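Long-range contacts in uncharacterized protein (Sus scrofa, PDB 5BNF), which is porcine CD38, a disulfide-rich member of the ADP-ribosyl cyclase family with a mixed helical and parallel-sheet fold: residues 73-78 / 154-159; 164-169 / 201-206; 43-48 / 118-123. All blocks are in the same frame, centred on the assembly; numbering follows the deposited sequence.

In the fold
Interactions 1 and 2 belong to the parallel-sheet part of the chain, and interaction 3 to a helical region on the opposite side of the chain's centre. Interaction 1 pairs the edge strand 75-77 with 153-160; interaction 2 joins two loops that follow strands 153-160 and 186-194. Their centres are 15 Å apart, and they touch where Leu159 CB meets Ala166 CB at 3.6 Å. Interaction 3 is remote: its centre is 33 Å from that of interaction 1, nearest atoms about 20 Å apart, and 40 Å from that of interaction 2. Along the chain interactions 1 and 3 have alternating segments, so the chain passes back and forth between the two regions.

Interaction 1: residues 73-78 / 154-159; sequences KTVFWS and MVQVFL
With CG1 placed opposite the backbone N (chi1 177°), Val75 sends that methyl against the rim of the Phe158 ring, whose own first torsion sets CG opposite the carbonyl carbon and turns the ring back toward strand 75-77. Val75 CG1 lies 3.5 Å from Phe158 CE1, near the ring plane, so the methyl meets the edge and not a face. Phe76 O comes to the same ring in its plane, at the edge.

On the reverse of the sheet, Phe76 and Val157 are paired. Phe76 CB packs 3.7 Å from Val157 CG2, the branch opposite the valine's backbone N, while the Phe76 ring runs on to meet Phe147 of helix 135-149 and Phe173 of helix 172-180. Large apolar residues suit this buried face, which those helices cover. Farther along, Leu159 CD2 reaches back to Ser78 CB, 3.6 Å away, where a small residue allows close approach.

The backbones form a parallel pair, their axes only 18° apart. Phe76 straddles Val157: its N donates to Gln156 O at 2.7 Å, and its O receives Phe158 N, also at 2.7 Å. Between the two bonds of Phe76, Val157 CA approaches Phe76 O to 3.0 Å as a CA-H...O contact. Gln156 N binds Thr74 O at 3.2 Å, with the donor in the carbonyl plane and an N-H...O angle of 160°. Val157 uses its other backbone edge to bond strand 186-194, and Phe158 stacks on Trp192 of that strand.

The facing N-H and C=O groups of the two strands thus bond one another; the Phe76 and Val157 face is buried under helices, the Val75 and Phe158 face only partly covered. Strand 75-77, short and outermost in the sheet, is therefore held by both hydrogen bonds and apolar packing.

Interaction 2: residues 164-169 / 201-206; sequences SNAFDK and PRDTCS
Arg202 NH2 gives a hydrogen bond to Ser164 OG at 2.7 Å, with the hydroxyl 24° out of the guanidinium plane and close to its edge. Bent at chi2 and chi3, the long arginine chain runs beside Ser164 and brings NH2 to the hydroxyl. Asp203 sends its carboxylate across to the other loop, CG lying opposite its backbone N (chi1 -160°). Asp203 OD2 accepts from Ala166 N at 2.9 Å, on the anti side and 27° off the carboxylate plane. The small Ala166 lets its CB sit 3.5 Å from that same OD2. Ser164 O also faces the carboxylate, 3.1 Å from Asp203 CG, a pairing of acceptors that is probably unfavourable by itself.

Both loops leave the C-terminal ends of parallel strands, 153-160 and 186-194, and run on to helices 172-180 and 208-219, as in beta-alpha-beta crossovers. Just past Asp203, Thr204 OG1 takes Ser206 N at 3.1 Å, forming an ST turn.

Farther out, backbone hydrogen bonds between Gly161 and both Arg202 and Asp203 tie this loop to the end of strand 153-160. Phe167 N is held by Ser209 OG, and Cys205 is anchored by its disulfide to Cys226.

Interaction 3: residues 43-48 / 118-123; sequences DAFISK and SEINLE
Phe45 turns the edge of its ring to Ile120, CE1 lying 4.0 Å from Ile120 CG2 with the methyl in the ring plane. Its first torsion (chi1 72°) sets CG between the backbone N and the carbonyl carbon, and from there the ring lies alongside Ile120, pointing the same way. Trp111 and Phe135 also pack on this buried aromatic, a residue large enough to serve several neighbours.

Ile46 contributes the largest share. Its CD1 meets Ile120 CG2 at 3.8 Å and approaches Glu119 C at 3.9 Å, while CG1 rests near Ser118 O. A chi1 of -127°, away from any staggered value, carries CD1 toward the Glu119-Ile120 backbone. Ile120 in turn packs on Phe10 and Gln11 of helix 10-25.

Ser47 adds the polar link. Its N donates to a water 2.6 Å away that also lies within bonding distance of Glu119 O and probably donates to it, a bridge between backbones in place of a direct bond. The Ser47 phi is positive (56°), and its OG turns back to Ile46 O at 2.6 Å, a bond within the same turn.

Lys48 stretches its chain back along the segment, bringing NZ to Ala44 O at 2.8 Å from above the carbonyl plane; a weak bond goes to Asp43 O. A long cationic residue fits here, since carbonyls at the end of a helix lack the usual amide partners.

Closed by a weak bond from Lys48 N to Phe45 O, residues Phe45 to Lys48 form a type II beta turn that leads on from helix 34-45 and packs against the loop between helices 101-106 and 135-149.

Interaction 1: residues 73-78 / 154-159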
ATOM      1  N   LYS A  73       1.507   1.563  15.528  1.00 39.25           N
ATOM      2  CA  LYS A  73       0.679   2.434  14.704  1.00 43.51           C
ATOM      3  C   LYS A  73       0.352   1.897  13.309  1.00 46.35           C
ATOM      4  O   LYS A  73      -0.615   2.341  12.689  1.00 43.19           O
ATOM      5  CB  LYS A  73       1.353   3.797  14.585  1.00 54.41           C
ATOM      6  CG  LYS A  73       1.532   4.517  15.913  1.00 64.75           C
ATOM      7  CD  LYS A  73       0.301   5.333  16.276  1.00 68.03           C
ATOM      8  CE  LYS A  73      -0.291   4.889  17.606  1.00 69.43           C
ATOM      9  NZ  LYS A  73       0.681   5.010  18.737  1.00 71.85           N
ATOM     10  N   THR A  74       1.144   0.943  12.824  1.00 40.03           N
ATOM     11  CA  THR A  74       0.929   0.353  11.502  1.00 31.48           C
ATOM     12  C   THR A  74      -0.394  -0.390  11.376  1.00 27.58           C
ATOM     13  O   THR A  74      -0.661  -1.348  12.104  1.00 29.81           O
ATOM     14  CB  THR A  74       2.049  -0.617  11.142  1.00 29.99           C
ATOM     15  OG1 THR A  74       3.293   0.083  11.149  1.00 28.10           O
ATOM     16  CG2 THR A  74       1.818  -1.202   9.770  1.00 38.82           C
ATOM     17  N   VAL A  75      -1.201   0.045  10.419  1.00 23.49           N
ATOM     18  CA  VAL A  75      -2.505  -0.551  10.171  1.00 20.93           C
ATOM     19  C   VAL A  75      -2.690  -0.960   8.716  1.00 31.09           C
ATOM     20  O   VAL A  75      -2.244  -0.266   7.804  1.00 33.39           O
ATOM     21  CB  VAL A  75      -3.617   0.428  10.551  1.00 26.55           C
ATOM     22  CG1 VAL A  75      -4.970  -0.164  10.229  1.00 23.03           C
ATOM     23  CG2 VAL A  75      -3.517   0.757  12.039  1.00 32.96           C
ATOM     24  N   PHE A  76      -3.353  -2.096   8.516  1.00 33.87           N
ATOM     25  CA  PHE A  76      -3.630  -2.625   7.185  1.00 34.24           C
ATOM     26  C   PHE A  76      -5.134  -2.788   6.988  1.00 43.22           C
ATOM     27  O   PHE A  76      -5.866  -3.119   7.926  1.00 44.73           O
ATOM     28  CB  PHE A  76      -2.969  -3.996   7.004  1.00 38.31           C
ATOM     29  CG  PHE A  76      -1.473  -3.950   6.923  1.00 26.74           C
ATOM     30  CD1 PHE A  76      -0.840  -3.459   5.789  1.00 30.22           C
ATOM     31  CD2 PHE A  76      -0.693  -4.403   7.977  1.00 33.47           C
ATOM     32  CE1 PHE A  76       0.551  -3.424   5.713  1.00 40.41           C
ATOM     33  CE2 PHE A  76       0.702  -4.368   7.905  1.00 16.56           C
ATOM     34  CZ  PHE A  76       1.320  -3.881   6.774  1.00 23.44           C
ATOM     35  N   TRP A  77      -5.592  -2.553   5.764  1.00 36.64           N
ATOM     36  CA  TRP A  77      -7.000  -2.710   5.423  1.00 45.50           C
ATOM     37  C   TRP A  77      -7.018  -3.602   4.193  1.00 47.80           C
ATOM     38  O   TRP A  77      -6.353  -3.311   3.204  1.00 59.27           O
ATOM     39  CB  TRP A  77      -7.627  -1.362   5.090  1.00 52.33           C
ATOM     40  CG  TRP A  77      -6.757  -0.550   4.210  1.00 81.05           C
ATOM     41  CD1 TRP A  77      -5.777   0.308   4.606  1.00 79.80           C
ATOM     42  CD2 TRP A  77      -6.707  -0.585   2.779  1.00 94.29           C
ATOM     43  NE1 TRP A  77      -5.116   0.808   3.514  1.00 87.28           N
ATOM     44  CE2 TRP A  77      -5.666   0.276   2.379  1.00 95.76           C
ATOM     45  CE3 TRP A  77      -7.440  -1.265   1.795  1.00 99.38           C
ATOM     46  CZ2 TRP A  77      -5.335   0.478   1.036  1.00102.40           C
ATOM     47  CZ3 TRP A  77      -7.108  -1.065   0.459  1.00100.96           C
ATOM     48  CH2 TRP A  77      -6.065  -0.199   0.094  1.00100.44           C
ATOM     49  N   SER A  78      -7.744  -4.708   4.250  1.00 40.01           N
ATOM     50  CA  SER A  78      -7.778  -5.582   3.092  1.00 53.24           C
ATOM     51  C   SER A  78      -9.179  -5.694   2.518  1.00 61.64           C
ATOM     52  O   SER A  78     -10.041  -6.380   3.066  1.00 58.06           O
ATOM     53  CB  SER A  78      -7.243  -6.969   3.440  1.00 46.60           C
ATOM     54  OG  SER A  78      -6.932  -7.681   2.253  1.00 50.35           O
ATOM     55  N   MET A 154       3.009  -3.885  17.654  1.00 29.65           N
ATOM     56  CA  MET A 154       1.755  -4.529  17.331  1.00 35.11           C
ATOM     57  C   MET A 154       1.165  -3.929  16.058  1.00 43.84           C
ATOM     58  O   MET A 154       1.054  -2.713  15.926  1.00 41.44           O
ATOM     59  CB  MET A 154       0.783  -4.366  18.500  1.00 20.51           C
ATOM     60  CG  MET A 154      -0.571  -4.984  18.270  1.00 39.40           C
ATOM     61  SD  MET A 154      -1.730  -3.777  17.634  1.00 62.50           S
ATOM     62  CE  MET A 154      -2.360  -3.114  19.170  1.00 53.69           C
ATOM     63  N   VAL A 155       0.806  -4.796  15.115  1.00 40.08           N
ATOM     64  CA  VAL A 155       0.214  -4.363  13.857  1.00 36.35           C
ATOM     65  C   VAL A 155      -1.248  -4.780  13.809  1.00 31.99           C
ATOM     66  O   VAL A 155      -1.656  -5.748  14.457  1.00 24.94           O
ATOM     67  CB  VAL A 155       0.941  -4.978  12.632  1.00 32.47           C
ATOM     68  CG1 VAL A 155       2.374  -4.534  12.616  1.00 28.37           C
ATOM     69  CG2 VAL A 155       0.862  -6.497  12.678  1.00 38.00           C
ATOM     70  N   GLN A 156      -2.028  -4.051  13.024  1.00 25.27           N
ATOM     71  CA  GLN A 156      -3.444  -4.328  12.887  1.00 26.59           C
ATOM     72  C   GLN A 156      -3.862  -4.454  11.431  1.00 25.07           C
ATOM     73  O   GLN A 156      -3.213  -3.916  10.532  1.00 27.40           O
ATOM     74  CB  GLN A 156      -4.263  -3.202  13.522  1.00 19.72           C
ATOM     75  CG  GLN A 156      -4.051  -3.008  14.999  1.00 34.47           C
ATOM     76  CD  GLN A 156      -4.830  -1.818  15.526  1.00 33.74           C
ATOM     77  OE1 GLN A 156      -4.369  -0.686  15.470  1.00 30.65           O
ATOM     78  NE2 GLN A 156      -6.031  -2.075  16.019  1.00 35.51           N
ATOM     79  N   VAL A 157      -4.960  -5.166  11.203  1.00 30.13           N
ATOM     80  CA  VAL A 157      -5.493  -5.321   9.863  1.00 31.62           C
ATOM     81  C   VAL A 157      -7.001  -5.384   9.979  1.00 30.29           C
ATOM     82  O   VAL A 157      -7.526  -6.095  10.835  1.00 38.36           O
ATOM     83  CB  VAL A 157      -4.964  -6.599   9.174  1.00 42.08           C
ATOM     84  CG1 VAL A 157      -5.371  -7.830   9.958  1.00 54.89           C
ATOM     85  CG2 VAL A 157      -5.486  -6.667   7.743  1.00 34.52           C
ATOM     86  N   PHE A 158      -7.699  -4.610   9.150  1.00 29.61           N
ATOM     87  CA  PHE A 158      -9.161  -4.609   9.169  1.00 34.58           C
ATOM     88  C   PHE A 158      -9.691  -5.418   7.992  1.00 28.25           C
ATOM     89  O   PHE A 158      -9.281  -5.223   6.850  1.00 38.96           O
ATOM     90  CB  PHE A 158      -9.717  -3.177   9.126  1.00 31.37           C
ATOM     91  CG  PHE A 158      -9.428  -2.378  10.368  1.00 32.25           C
ATOM     92  CD1 PHE A 158      -8.139  -1.961  10.660  1.00 38.28           C
ATOM     93  CD2 PHE A 158     -10.447  -2.066  11.260  1.00 43.04           C
ATOM     94  CE1 PHE A 158      -7.871  -1.243  11.828  1.00 42.56           C
ATOM     95  CE2 PHE A 158     -10.186  -1.351  12.424  1.00 38.75           C
ATOM     96  CZ  PHE A 158      -8.897  -0.939  12.707  1.00 40.71           C
ATOM     97  N   LEU A 159     -10.602  -6.335   8.288  1.00 29.09           N
ATOM     98  CA  LEU A 159     -11.178  -7.195   7.276  1.00 32.78           C
ATOM     99  C   LEU A 159     -12.688  -7.042   7.262  1.00 37.59           C
ATOM    100  O   LEU A 159     -13.281  -6.583   8.240  1.00 40.92           O
ATOM    101  CB  LEU A 159     -10.790  -8.644   7.558  1.00 30.62           C
ATOM    102  CG  LEU A 159      -9.285  -8.846   7.760  1.00 23.22           C
ATOM    103  CD1 LEU A 159      -8.994 -10.282   8.163  1.00 20.68           C
ATOM    104  CD2 LEU A 159      -8.559  -8.480   6.477  1.00 21.73           C
TER

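Interaction 2: residues 164-169 / 201-206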
ATOM      1  N   SER A 164     -17.517 -13.629   2.035  1.00 50.87           N
ATOM      2  CA  SER A 164     -17.186 -15.021   2.341  1.00 54.47           C
ATOM      3  C   SER A 164     -15.797 -15.287   2.903  1.00 52.32           C
ATOM      4  O   SER A 164     -15.641 -16.082   3.827  1.00 56.53           O
ATOM      5  CB  SER A 164     -17.382 -15.886   1.099  1.00 54.10           C
ATOM      6  OG  SER A 164     -18.735 -15.869   0.678  1.00 78.06           O
ATOM      7  N   ASN A 165     -14.790 -14.631   2.340  1.00 47.74           N
ATOM      8  CA  ASN A 165     -13.414 -14.826   2.785  1.00 44.56           C
ATOM      9  C   ASN A 165     -12.693 -13.517   3.064  1.00 41.68           C
ATOM     10  O   ASN A 165     -11.946 -13.020   2.223  1.00 42.13           O
ATOM     11  CB  ASN A 165     -12.647 -15.615   1.730  1.00 47.14           C
ATOM     12  CG  ASN A 165     -13.173 -17.023   1.569  1.00 56.14           C
ATOM     13  OD1 ASN A 165     -13.276 -17.534   0.458  1.00 67.33           O
ATOM     14  ND2 ASN A 165     -13.504 -17.663   2.688  1.00 53.30           N
ATOM     15  N   ALA A 166     -12.920 -12.972   4.253  1.00 41.78           N
ATOM     16  CA  ALA A 166     -12.313 -11.714   4.668  1.00 41.63           C
ATOM     17  C   ALA A 166     -10.807 -11.677   4.430  1.00 24.13           C
ATOM     18  O   ALA A 166     -10.264 -10.645   4.057  1.00 34.88           O
ATOM     19  CB  ALA A 166     -12.618 -11.455   6.136  1.00 37.56           C
ATOM     20  N   PHE A 167     -10.134 -12.797   4.655  1.00 24.69           N
ATOM     21  CA  PHE A 167      -8.695 -12.854   4.444  1.00 25.65           C
ATOM     22  C   PHE A 167      -8.416 -13.569   3.135  1.00 32.95           C
ATOM     23  O   PHE A 167      -8.639 -14.770   3.013  1.00 40.71           O
ATOM     24  CB  PHE A 167      -8.000 -13.586   5.592  1.00 21.25           C
ATOM     25  CG  PHE A 167      -6.543 -13.837   5.347  1.00 35.99           C
ATOM     26  CD1 PHE A 167      -5.618 -12.810   5.460  1.00 39.80           C
ATOM     27  CD2 PHE A 167      -6.098 -15.093   4.935  1.00 26.20           C
ATOM     28  CE1 PHE A 167      -4.271 -13.028   5.160  1.00 52.43           C
ATOM     29  CE2 PHE A 167      -4.765 -15.316   4.636  1.00 28.37           C
ATOM     30  CZ  PHE A 167      -3.848 -14.282   4.747  1.00 27.84           C
ATOM     31  N   ASP A 168      -7.914 -12.821   2.162  1.00 34.30           N
ATOM     32  CA  ASP A 168      -7.629 -13.365   0.844  1.00 34.42           C
ATOM     33  C   ASP A 168      -6.131 -13.603   0.624  1.00 34.94           C
ATOM     34  O   ASP A 168      -5.337 -12.673   0.726  1.00 30.91           O
ATOM     35  CB  ASP A 168      -8.152 -12.390  -0.208  1.00 43.23           C
ATOM     36  CG  ASP A 168      -8.080 -12.947  -1.613  1.00 53.57           C
ATOM     37  OD1 ASP A 168      -7.245 -13.840  -1.871  1.00 36.93           O
ATOM     38  OD2 ASP A 168      -8.855 -12.475  -2.468  1.00 56.55           O
ATOM     39  N   LYS A 169      -5.754 -14.841   0.307  1.00 28.86           N
ATOM     40  CA  LYS A 169      -4.350 -15.180   0.059  1.00 31.73           C
ATOM     41  C   LYS A 169      -3.820 -14.613  -1.249  1.00 27.13           C
ATOM     42  O   LYS A 169      -2.624 -14.681  -1.502  1.00 42.77           O
ATOM     43  CB  LYS A 169      -4.137 -16.698   0.036  1.00 29.84           C
ATOM     44  CG  LYS A 169      -3.524 -17.286   1.304  1.00 37.70           C
ATOM     45  CD  LYS A 169      -3.294 -18.781   1.125  1.00 35.34           C
ATOM     46  CE  LYS A 169      -2.908 -19.479   2.422  1.00 44.22           C
ATOM     47  NZ  LYS A 169      -1.558 -19.105   2.924  1.00 61.79           N
ATOM     48  N   PRO A 201     -23.118 -12.424   9.589  1.00 77.99           N
ATOM     49  CA  PRO A 201     -21.743 -12.579   9.108  1.00 68.78           C
ATOM     50  C   PRO A 201     -21.535 -13.646   8.038  1.00 62.73           C
ATOM     51  O   PRO A 201     -21.919 -14.802   8.215  1.00 67.11           O
ATOM     52  CB  PRO A 201     -20.970 -12.902  10.383  1.00 73.73           C
ATOM     53  CG  PRO A 201     -21.737 -12.174  11.432  1.00 66.90           C
ATOM     54  CD  PRO A 201     -23.159 -12.514  11.059  1.00 77.00           C
ATOM     55  N   ARG A 202     -20.923 -13.241   6.929  1.00 53.16           N
ATOM     56  CA  ARG A 202     -20.608 -14.151   5.834  1.00 48.17           C
ATOM     57  C   ARG A 202     -19.320 -14.871   6.233  1.00 37.94           C
ATOM     58  O   ARG A 202     -19.071 -16.005   5.828  1.00 43.58           O
ATOM     59  CB  ARG A 202     -20.379 -13.366   4.541  1.00 57.26           C
ATOM     60  CG  ARG A 202     -21.626 -12.724   3.963  1.00 66.93           C
ATOM     61  CD  ARG A 202     -22.457 -13.742   3.204  1.00 87.51           C
ATOM     62  NE  ARG A 202     -21.700 -14.349   2.109  1.00 87.61           N
ATOM     63  CZ  ARG A 202     -22.201 -15.237   1.255  1.00 85.70           C
ATOM     64  NH1 ARG A 202     -23.464 -15.627   1.365  1.00 80.58           N
ATOM     65  NH2 ARG A 202     -21.440 -15.740   0.292  1.00 77.75           N
ATOM     66  N   ASP A 203     -18.510 -14.193   7.037  1.00 29.51           N
ATOM     67  CA  ASP A 203     -17.251 -14.745   7.510  1.00 34.37           C
ATOM     68  C   ASP A 203     -16.998 -14.193   8.906  1.00 39.37           C
ATOM     69  O   ASP A 203     -17.319 -13.044   9.195  1.00 41.38           O
ATOM     70  CB  ASP A 203     -16.123 -14.351   6.556  1.00 32.83           C
ATOM     71  CG  ASP A 203     -14.911 -15.246   6.689  1.00 44.76           C
ATOM     72  OD1 ASP A 203     -15.078 -16.417   7.083  1.00 44.71           O
ATOM     73  OD2 ASP A 203     -13.793 -14.789   6.384  1.00 39.31           O
ATOM     74  N   THR A 204     -16.439 -15.014   9.783  1.00 33.43           N
ATOM     75  CA  THR A 204     -16.186 -14.581  11.151  1.00 34.86           C
ATOM     76  C   THR A 204     -14.783 -14.981  11.556  1.00 32.91           C
ATOM     77  O   THR A 204     -14.061 -15.598  10.778  1.00 29.56           O
ATOM     78  CB  THR A 204     -17.173 -15.248  12.129  1.00 40.68           C
ATOM     79  OG1 THR A 204     -16.812 -16.624  12.300  1.00 49.15           O
ATOM     80  CG2 THR A 204     -18.591 -15.186  11.582  1.00 39.41           C
ATOM     81  N   CYS A 205     -14.406 -14.617  12.778  1.00 32.57           N
ATOM     82  CA  CYS A 205     -13.095 -14.957  13.321  1.00 42.65           C
ATOM     83  C   CYS A 205     -12.912 -16.470  13.431  1.00 41.75           C
ATOM     84  O   CYS A 205     -11.784 -16.964  13.550  1.00 35.16           O
ATOM     85  CB  CYS A 205     -12.907 -14.345  14.716  1.00 45.34           C
ATOM     86  SG  CYS A 205     -12.420 -12.588  14.800  1.00 58.46           S
ATOM     87  N   SER A 206     -14.023 -17.198  13.407  1.00 38.85           N
ATOM     88  CA  SER A 206     -13.991 -18.648  13.515  1.00 33.56           C
ATOM     89  C   SER A 206     -13.961 -19.335  12.154  1.00 37.43           C
ATOM     90  O   SER A 206     -14.063 -20.560  12.070  1.00 37.55           O
ATOM     91  CB  SER A 206     -15.210 -19.127  14.297  1.00 37.24           C
ATOM     92  OG  SER A 206     -15.277 -20.541  14.320  1.00 74.14           O
TER

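Interaction 3: residues 43-48 / 118-123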
ATOM      1  N   ASP A  43      11.240  10.352 -13.118  1.00 50.59           N
ATOM      2  CA  ASP A  43      12.406   9.738 -13.743  1.00 50.49           C
ATOM      3  C   ASP A  43      12.318   8.227 -13.780  1.00 49.19           C
ATOM      4  O   ASP A  43      12.905   7.579 -14.645  1.00 54.41           O
ATOM      5  CB  ASP A  43      13.675  10.142 -13.001  1.00 55.03           C
ATOM      6  CG  ASP A  43      14.079  11.566 -13.286  1.00 69.97           C
ATOM      7  OD1 ASP A  43      13.271  12.288 -13.909  1.00 66.43           O
ATOM      8  OD2 ASP A  43      15.195  11.964 -12.889  1.00 77.87           O
ATOM      9  N   ALA A  44      11.575   7.674 -12.834  1.00 45.49           N
ATOM     10  CA  ALA A  44      11.416   6.236 -12.720  1.00 38.10           C
ATOM     11  C   ALA A  44      10.635   5.564 -13.847  1.00 37.48           C
ATOM     12  O   ALA A  44      10.854   4.385 -14.124  1.00 36.55           O
ATOM     13  CB  ALA A  44      10.758   5.908 -11.380  1.00 40.75           C
ATOM     14  N   PHE A  45       9.744   6.300 -14.507  1.00 30.87           N
ATOM     15  CA  PHE A  45       8.918   5.699 -15.550  1.00 34.19           C
ATOM     16  C   PHE A  45       8.838   6.426 -16.890  1.00 33.72           C
ATOM     17  O   PHE A  45       8.607   5.801 -17.927  1.00 31.16           O
ATOM     18  CB  PHE A  45       7.504   5.509 -15.006  1.00 21.65           C
ATOM     19  CG  PHE A  45       6.732   6.795 -14.857  1.00 29.23           C
ATOM     20  CD1 PHE A  45       6.061   7.349 -15.944  1.00 23.68           C
ATOM     21  CD2 PHE A  45       6.661   7.446 -13.625  1.00 34.01           C
ATOM     22  CE1 PHE A  45       5.333   8.532 -15.812  1.00 25.76           C
ATOM     23  CE2 PHE A  45       5.931   8.640 -13.481  1.00 17.43           C
ATOM     24  CZ  PHE A  45       5.266   9.178 -14.577  1.00 25.17           C
ATOM     25  N   ILE A  46       9.005   7.742 -16.863  1.00 37.62           N
ATOM     26  CA  ILE A  46       8.937   8.550 -18.071  1.00 32.80           C
ATOM     27  C   ILE A  46       9.812   7.986 -19.192  1.00 35.19           C
ATOM     28  O   ILE A  46      10.940   7.544 -18.963  1.00 37.81           O
ATOM     29  CB  ILE A  46       9.337  10.015 -17.762  1.00 40.87           C
ATOM     30  CG1 ILE A  46       8.249  10.971 -18.259  1.00 52.06           C
ATOM     31  CG2 ILE A  46      10.651  10.367 -18.433  1.00 53.62           C
ATOM     32  CD1 ILE A  46       6.934  10.845 -17.526  1.00 52.72           C
ATOM     33  N   SER A  47       9.260   7.994 -20.400  1.00 30.60           N
ATOM     34  CA  SER A  47       9.935   7.504 -21.599  1.00 30.69           C
ATOM     35  C   SER A  47      10.425   6.061 -21.516  1.00 34.16           C
ATOM     36  O   SER A  47      11.413   5.695 -22.155  1.00 26.29           O
ATOM     37  CB  SER A  47      11.108   8.415 -21.960  1.00 43.73           C
ATOM     38  OG  SER A  47      12.231   8.131 -21.149  1.00 51.73           O
ATOM     39  N   LYS A  48       9.733   5.241 -20.730  1.00 35.77           N
ATOM     40  CA  LYS A  48      10.084   3.831 -20.603  1.00 31.26           C
ATOM     41  C   LYS A  48       8.916   2.945 -21.037  1.00 35.35           C
ATOM     42  O   LYS A  48       7.754   3.362 -20.999  1.00 26.83           O
ATOM     43  CB  LYS A  48      10.452   3.499 -19.162  1.00 32.43           C
ATOM     44  CG  LYS A  48      11.700   4.193 -18.652  1.00 35.58           C
ATOM     45  CD  LYS A  48      11.969   3.806 -17.201  1.00 47.15           C
ATOM     46  CE  LYS A  48      13.245   4.452 -16.666  1.00 57.35           C
ATOM     47  NZ  LYS A  48      13.417   4.253 -15.198  1.00 57.74           N
ATOM     48  N   SER A 118       8.807  12.120 -23.914  1.00 45.88           N
ATOM     49  CA  SER A 118       9.341  12.798 -22.738  1.00 46.61           C
ATOM     50  C   SER A 118       8.199  13.179 -21.796  1.00 45.95           C
ATOM     51  O   SER A 118       8.396  13.945 -20.851  1.00 40.74           O
ATOM     52  CB  SER A 118      10.089  14.067 -23.151  1.00 47.63           C
ATOM     53  OG  SER A 118       9.179  15.126 -23.397  1.00 48.78           O
ATOM     54  N   GLU A 119       7.008  12.644 -22.057  1.00 39.77           N
ATOM     55  CA  GLU A 119       5.844  12.940 -21.231  1.00 42.18           C
ATOM     56  C   GLU A 119       5.055  11.687 -20.840  1.00 45.26           C
ATOM     57  O   GLU A 119       5.373  10.572 -21.251  1.00 41.39           O
ATOM     58  CB  GLU A 119       4.919  13.899 -21.978  1.00 46.34           C
ATOM     59  CG  GLU A 119       5.651  15.014 -22.698  1.00 61.69           C
ATOM     60  CD  GLU A 119       4.711  15.919 -23.466  1.00 77.53           C
ATOM     61  OE1 GLU A 119       3.814  15.394 -24.161  1.00 69.93           O
ATOM     62  OE2 GLU A 119       4.874  17.155 -23.380  1.00 85.66           O
ATOM     63  N   ILE A 120       4.017  11.891 -20.037  1.00 40.90           N
ATOM     64  CA  ILE A 120       3.152  10.808 -19.575  1.00 37.25           C
ATOM     65  C   ILE A 120       2.175  10.429 -20.681  1.00 36.62           C
ATOM     66  O   ILE A 120       1.964  11.195 -21.610  1.00 35.46           O
ATOM     67  CB  ILE A 120       2.327  11.251 -18.343  1.00 35.43           C
ATOM     68  CG1 ILE A 120       1.451  12.454 -18.718  1.00 29.23           C
ATOM     69  CG2 ILE A 120       3.251  11.617 -17.191  1.00 38.39           C
ATOM     70  CD1 ILE A 120       0.602  13.012 -17.571  1.00 32.43           C
ATOM     71  N   ASN A 121       1.581   9.246 -20.580  1.00 40.11           N
ATOM     72  CA  ASN A 121       0.610   8.803 -21.573  1.00 36.87           C
ATOM     73  C   ASN A 121      -0.776   8.909 -20.956  1.00 34.34           C
ATOM     74  O   ASN A 121      -1.131   8.137 -20.059  1.00 31.48           O
ATOM     75  CB  ASN A 121       0.876   7.356 -21.985  1.00 43.68           C
ATOM     76  CG  ASN A 121       0.007   6.919 -23.148  1.00 40.70           C
ATOM     77  OD1 ASN A 121      -1.176   7.253 -23.208  1.00 52.38           O
ATOM     78  ND2 ASN A 121       0.587   6.168 -24.077  1.00 39.58           N
ATOM     79  N   LEU A 122      -1.558   9.869 -21.435  1.00 34.26           N
ATOM     80  CA  LEU A 122      -2.899  10.095 -20.908  1.00 30.55           C
ATOM     81  C   LEU A 122      -3.915   9.145 -21.516  1.00 32.35           C
ATOM     82  O   LEU A 122      -4.972   8.895 -20.941  1.00 35.20           O
ATOM     83  CB  LEU A 122      -3.320  11.540 -21.182  1.00 41.11           C
ATOM     84  CG  LEU A 122      -2.467  12.633 -20.537  1.00 41.01           C
ATOM     85  CD1 LEU A 122      -2.880  13.993 -21.086  1.00 49.16           C
ATOM     86  CD2 LEU A 122      -2.643  12.592 -19.030  1.00 45.61           C
ATOM     87  N   GLU A 123      -3.581   8.619 -22.686  1.00 36.18           N
ATOM     88  CA  GLU A 123      -4.447   7.700 -23.406  1.00 37.59           C
ATOM     89  C   GLU A 123      -4.823   6.462 -22.593  1.00 32.12           C
ATOM     90  O   GLU A 123      -6.001   6.227 -22.316  1.00 34.63           O
ATOM     91  CB  GLU A 123      -3.757   7.279 -24.698  1.00 49.37           C
ATOM     92  CG  GLU A 123      -4.508   6.281 -25.546  1.00 62.25           C
ATOM     93  CD  GLU A 123      -3.578   5.559 -26.507  1.00 73.27           C
ATOM     94  OE1 GLU A 123      -2.795   4.696 -26.042  1.00 64.17           O
ATOM     95  OE2 GLU A 123      -3.619   5.865 -27.720  1.00 75.48           O
TER
HETATM   96  O   HOH W   1       7.152   8.813 -21.676  1.00 33.55           O